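Putative adenosine kinase (Schistosoma mansoni, PDB 3VAS) probably phosphorylates adenosine to AMP at the expense of ATP, as a ribokinase-type (pfkB family) adenosine kinase. Local coordinates at residues W93-P98 / Y330-P335. Numbering follows the deposited sequence.
Sequences WIIQKP and YIRGKP
NH1 of Arg-332 donates to a water whose oxygen lies 2.9 Å away, at the edge of the guanidinium and in its plane; the same water gives a weak bond to Ile-94 O, at 3.4 Å. The water thus bridges the guanidinium to the C-terminal end of helix 83-95. Pro-98, four residues on, has no N-H to offer Ile-94 O, which instead takes the weak water bond and a hydrogen bond from Arg-361. Elsewhere on the guanidinium, NE bonds to Ala-328 O and NH2 forms a salt bridge with Asp-329, so all three nitrogens have partners, and those from helix 318-330 fix the rotation of the plane. The chain reaches them by bending at chi3 (-66°).

With the plane held, one face is covered by Ile-95: its CG1 stands over the centre of the group, 4.1 Å from CZ, as the two side chains run past each other in opposite directions. Ile-94 arrives obliquely through CG2, 3.9 Å from NH2; this methyl is directed there because it is anti to the backbone N.

Both segments carry the chain out of a helix, and 330-335 also leads into helix 336-351, with Pro-335 at its N-cap position. Helix 318-330 closes in a Schellman motif, identified by the Gly-333 N to Tyr-330 O bond, 3.2 Å, and by Lys-334 N bonding to Asp-329 O, with Gly-333 at positive phi (93°) as the C-prime residue. Gln-96, also at positive phi, is the first residue to leave helix 83-95. Within the ribokinase-like fold the contact therefore joins two helix ends far apart in sequence. A separate apolar contact pairs Ile-95 CD1 with Ile-331 CD1 at 4.2 Å, and Leu-22 from the N-terminal loop touches both isoleucines.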
ATOM      1  N   TRP A  93       6.305  -7.698  11.195  1.00 21.00           N
ATOM      2  CA  TRP A  93       5.634  -8.038  12.448  1.00 21.83           C
ATOM      3  C   TRP A  93       5.120  -9.483  12.432  1.00 25.89           C
ATOM      4  O   TRP A  93       5.283 -10.231  13.403  1.00 24.12           O
ATOM      5  CB  TRP A  93       4.486  -7.051  12.650  1.00 27.21           C
ATOM      6  CG  TRP A  93       3.692  -7.167  13.919  1.00 26.67           C
ATOM      7  CD1 TRP A  93       4.027  -6.677  15.152  1.00 25.28           C
ATOM      8  CD2 TRP A  93       2.390  -7.749  14.059  1.00 24.06           C
ATOM      9  NE1 TRP A  93       3.022  -6.944  16.055  1.00 24.72           N
ATOM     10  CE2 TRP A  93       2.007  -7.599  15.406  1.00 24.09           C
ATOM     11  CE3 TRP A  93       1.517  -8.393  13.177  1.00 24.25           C
ATOM     12  CZ2 TRP A  93       0.788  -8.070  15.891  1.00 28.08           C
ATOM     13  CZ3 TRP A  93       0.306  -8.859  13.659  1.00 23.96           C
ATOM     14  CH2 TRP A  93      -0.047  -8.696  15.003  1.00 27.93           C
ATOM     15  N   ILE A  94       4.506  -9.875  11.321  1.00 23.93           N
ATOM     16  CA  ILE A  94       4.015 -11.236  11.161  1.00 26.27           C
ATOM     17  C   ILE A  94       5.145 -12.260  11.242  1.00 28.67           C
ATOM     18  O   ILE A  94       5.077 -13.207  12.024  1.00 32.92           O
ATOM     19  CB  ILE A  94       3.260 -11.408   9.830  1.00 25.86           C
ATOM     20  CG1 ILE A  94       1.952 -10.614   9.869  1.00 23.49           C
ATOM     21  CG2 ILE A  94       2.994 -12.892   9.550  1.00 26.66           C
ATOM     22  CD1 ILE A  94       1.188 -10.613   8.570  1.00 23.85           C
ATOM     23  N   ILE A  95       6.187 -12.055  10.446  1.00 28.09           N
ATOM     24  CA  ILE A  95       7.278 -13.021  10.346  1.00 28.46           C
ATOM     25  C   ILE A  95       8.104 -13.079  11.632  1.00 29.63           C
ATOM     26  O   ILE A  95       8.653 -14.126  11.976  1.00 28.04           O
ATOM     27  CB  ILE A  95       8.142 -12.751   9.094  1.00 29.62           C
ATOM     28  CG1 ILE A  95       7.269 -12.900   7.839  1.00 29.44           C
ATOM     29  CG2 ILE A  95       9.334 -13.692   9.036  1.00 26.25           C
ATOM     30  CD1 ILE A  95       7.996 -12.720   6.538  1.00 30.52           C
ATOM     31  N   GLN A  96       8.181 -11.950  12.332  1.00 32.33           N
ATOM     32  CA  GLN A  96       8.681 -11.915  13.707  1.00 38.90           C
ATOM     33  C   GLN A  96      10.169 -12.257  13.833  1.00 41.62           C
ATOM     34  O   GLN A  96      10.659 -12.537  14.924  1.00 45.90           O
ATOM     35  CB  GLN A  96       7.842 -12.851  14.588  1.00 42.37           C
ATOM     36  CG  GLN A  96       7.652 -12.404  16.020  1.00 46.40           C
ATOM     37  CD  GLN A  96       6.900 -13.438  16.837  1.00 54.07           C
ATOM     38  OE1 GLN A  96       6.362 -14.406  16.289  1.00 54.02           O
ATOM     39  NE2 GLN A  96       6.862 -13.244  18.155  1.00 57.35           N
ATOM     40  N   LYS A  97      10.881 -12.256  12.712  1.00 38.44           N
ATOM     41  CA  LYS A  97      12.330 -12.378  12.740  1.00 34.77           C
ATOM     42  C   LYS A  97      12.932 -11.009  12.453  1.00 32.90           C
ATOM     43  O   LYS A  97      12.613 -10.391  11.435  1.00 29.24           O
ATOM     44  CB  LYS A  97      12.830 -13.386  11.708  1.00 33.50           C
ATOM     45  CG  LYS A  97      14.347 -13.478  11.680  1.00 37.54           C
ATOM     46  CD  LYS A  97      14.868 -14.298  10.524  1.00 42.01           C
ATOM     47  CE  LYS A  97      16.385 -14.389  10.579  1.00 46.70           C
ATOM     48  NZ  LYS A  97      16.937 -15.201   9.459  1.00 51.15           N
ATOM     49  N   PRO A  98      13.806 -10.531  13.351  1.00 33.63           N
ATOM     50  CA  PRO A  98      14.353  -9.172  13.242  1.00 27.64           C
ATOM     51  C   PRO A  98      15.084  -8.927  11.923  1.00 32.94           C
ATOM     52  O   PRO A  98      15.888  -9.756  11.506  1.00 35.17           O
ATOM     53  CB  PRO A  98      15.338  -9.088  14.416  1.00 29.20           C
ATOM     54  CG  PRO A  98      14.908 -10.171  15.376  1.00 30.49           C
ATOM     55  CD  PRO A  98      14.330 -11.260  14.523  1.00 32.54           C
ATOM     56  N   TYR A 330       2.965 -16.338   1.582  1.00 26.00           N
ATOM     57  CA  TYR A 330       3.283 -16.799   0.235  1.00 25.04           C
ATOM     58  C   TYR A 330       4.787 -16.956  -0.000  1.00 27.62           C
ATOM     59  O   TYR A 330       5.218 -17.897  -0.667  1.00 31.00           O
ATOM     60  CB  TYR A 330       2.673 -15.856  -0.811  1.00 23.97           C
ATOM     61  CG  TYR A 330       2.681 -16.412  -2.212  1.00 30.01           C
ATOM     62  CD1 TYR A 330       1.748 -17.363  -2.606  1.00 33.79           C
ATOM     63  CD2 TYR A 330       3.614 -15.984  -3.146  1.00 34.95           C
ATOM     64  CE1 TYR A 330       1.745 -17.879  -3.890  1.00 35.42           C
ATOM     65  CE2 TYR A 330       3.621 -16.494  -4.437  1.00 37.88           C
ATOM     66  CZ  TYR A 330       2.683 -17.442  -4.802  1.00 38.65           C
ATOM     67  OH  TYR A 330       2.683 -17.958  -6.081  1.00 43.59           O
ATOM     68  N   ILE A 331       5.585 -16.038   0.542  1.00 27.00           N
ATOM     69  CA  ILE A 331       7.035 -16.103   0.356  1.00 27.71           C
ATOM     70  C   ILE A 331       7.695 -17.144   1.257  1.00 30.74           C
ATOM     71  O   ILE A 331       8.879 -17.442   1.100  1.00 31.25           O
ATOM     72  CB  ILE A 331       7.717 -14.740   0.583  1.00 29.67           C
ATOM     73  CG1 ILE A 331       7.631 -14.325   2.055  1.00 26.81           C
ATOM     74  CG2 ILE A 331       7.126 -13.678  -0.347  1.00 30.44           C
ATOM     75  CD1 ILE A 331       8.350 -13.025   2.353  1.00 23.99           C
ATOM     76  N   ARG A 332       6.932 -17.691   2.200  1.00 31.05           N
ATOM     77  CA  ARG A 332       7.432 -18.785   3.033  1.00 32.64           C
ATOM     78  C   ARG A 332       6.934 -20.144   2.539  1.00 32.27           C
ATOM     79  O   ARG A 332       7.075 -21.157   3.223  1.00 34.95           O
ATOM     80  CB  ARG A 332       7.090 -18.559   4.509  1.00 31.47           C
ATOM     81  CG  ARG A 332       7.857 -17.393   5.130  1.00 33.42           C
ATOM     82  CD  ARG A 332       7.521 -17.211   6.596  1.00 36.89           C
ATOM     83  NE  ARG A 332       6.130 -16.811   6.788  1.00 38.83           N
ATOM     84  CZ  ARG A 332       5.558 -16.660   7.978  1.00 38.23           C
ATOM     85  NH1 ARG A 332       6.261 -16.879   9.082  1.00 36.79           N
ATOM     86  NH2 ARG A 332       4.284 -16.292   8.065  1.00 36.33           N
ATOM     87  N   GLY A 333       6.355 -20.154   1.344  1.00 28.81           N
ATOM     88  CA  GLY A 333       6.020 -21.396   0.667  1.00 32.47           C
ATOM     89  C   GLY A 333       4.614 -21.927   0.878  1.00 31.79           C
ATOM     90  O   GLY A 333       4.290 -23.010   0.402  1.00 35.93           O
ATOM     91  N   LYS A 334       3.778 -21.185   1.597  1.00 31.23           N
ATOM     92  CA  LYS A 334       2.397 -21.608   1.809  1.00 31.89           C
ATOM     93  C   LYS A 334       1.626 -21.496   0.494  1.00 31.36           C
ATOM     94  O   LYS A 334       1.801 -20.533  -0.242  1.00 35.17           O
ATOM     95  CB  LYS A 334       1.731 -20.750   2.887  1.00 33.58           C
ATOM     96  CG  LYS A 334       2.518 -20.644   4.184  1.00 39.37           C
ATOM     97  CD  LYS A 334       2.703 -21.993   4.850  1.00 48.29           C
ATOM     98  CE  LYS A 334       3.594 -21.867   6.076  1.00 55.01           C
ATOM     99  NZ  LYS A 334       3.164 -20.719   6.924  1.00 56.62           N
ATOM    100  N   PRO A 335       0.782 -22.491   0.185  1.00 32.40           N
ATOM    101  CA  PRO A 335      -0.003 -22.461  -1.058  1.00 28.84           C
ATOM    102  C   PRO A 335      -0.977 -21.286  -1.137  1.00 28.75           C
ATOM    103  O   PRO A 335      -1.230 -20.615  -0.134  1.00 26.73           O
ATOM    104  CB  PRO A 335      -0.768 -23.791  -1.038  1.00 28.76           C
ATOM    105  CG  PRO A 335      -0.643 -24.307   0.361  1.00 37.24           C
ATOM    106  CD  PRO A 335       0.642 -23.769   0.900  1.00 34.87           C
TER
HETATM  107  O   HOH W   1       4.181 -16.379  11.102  1.00 44.36           O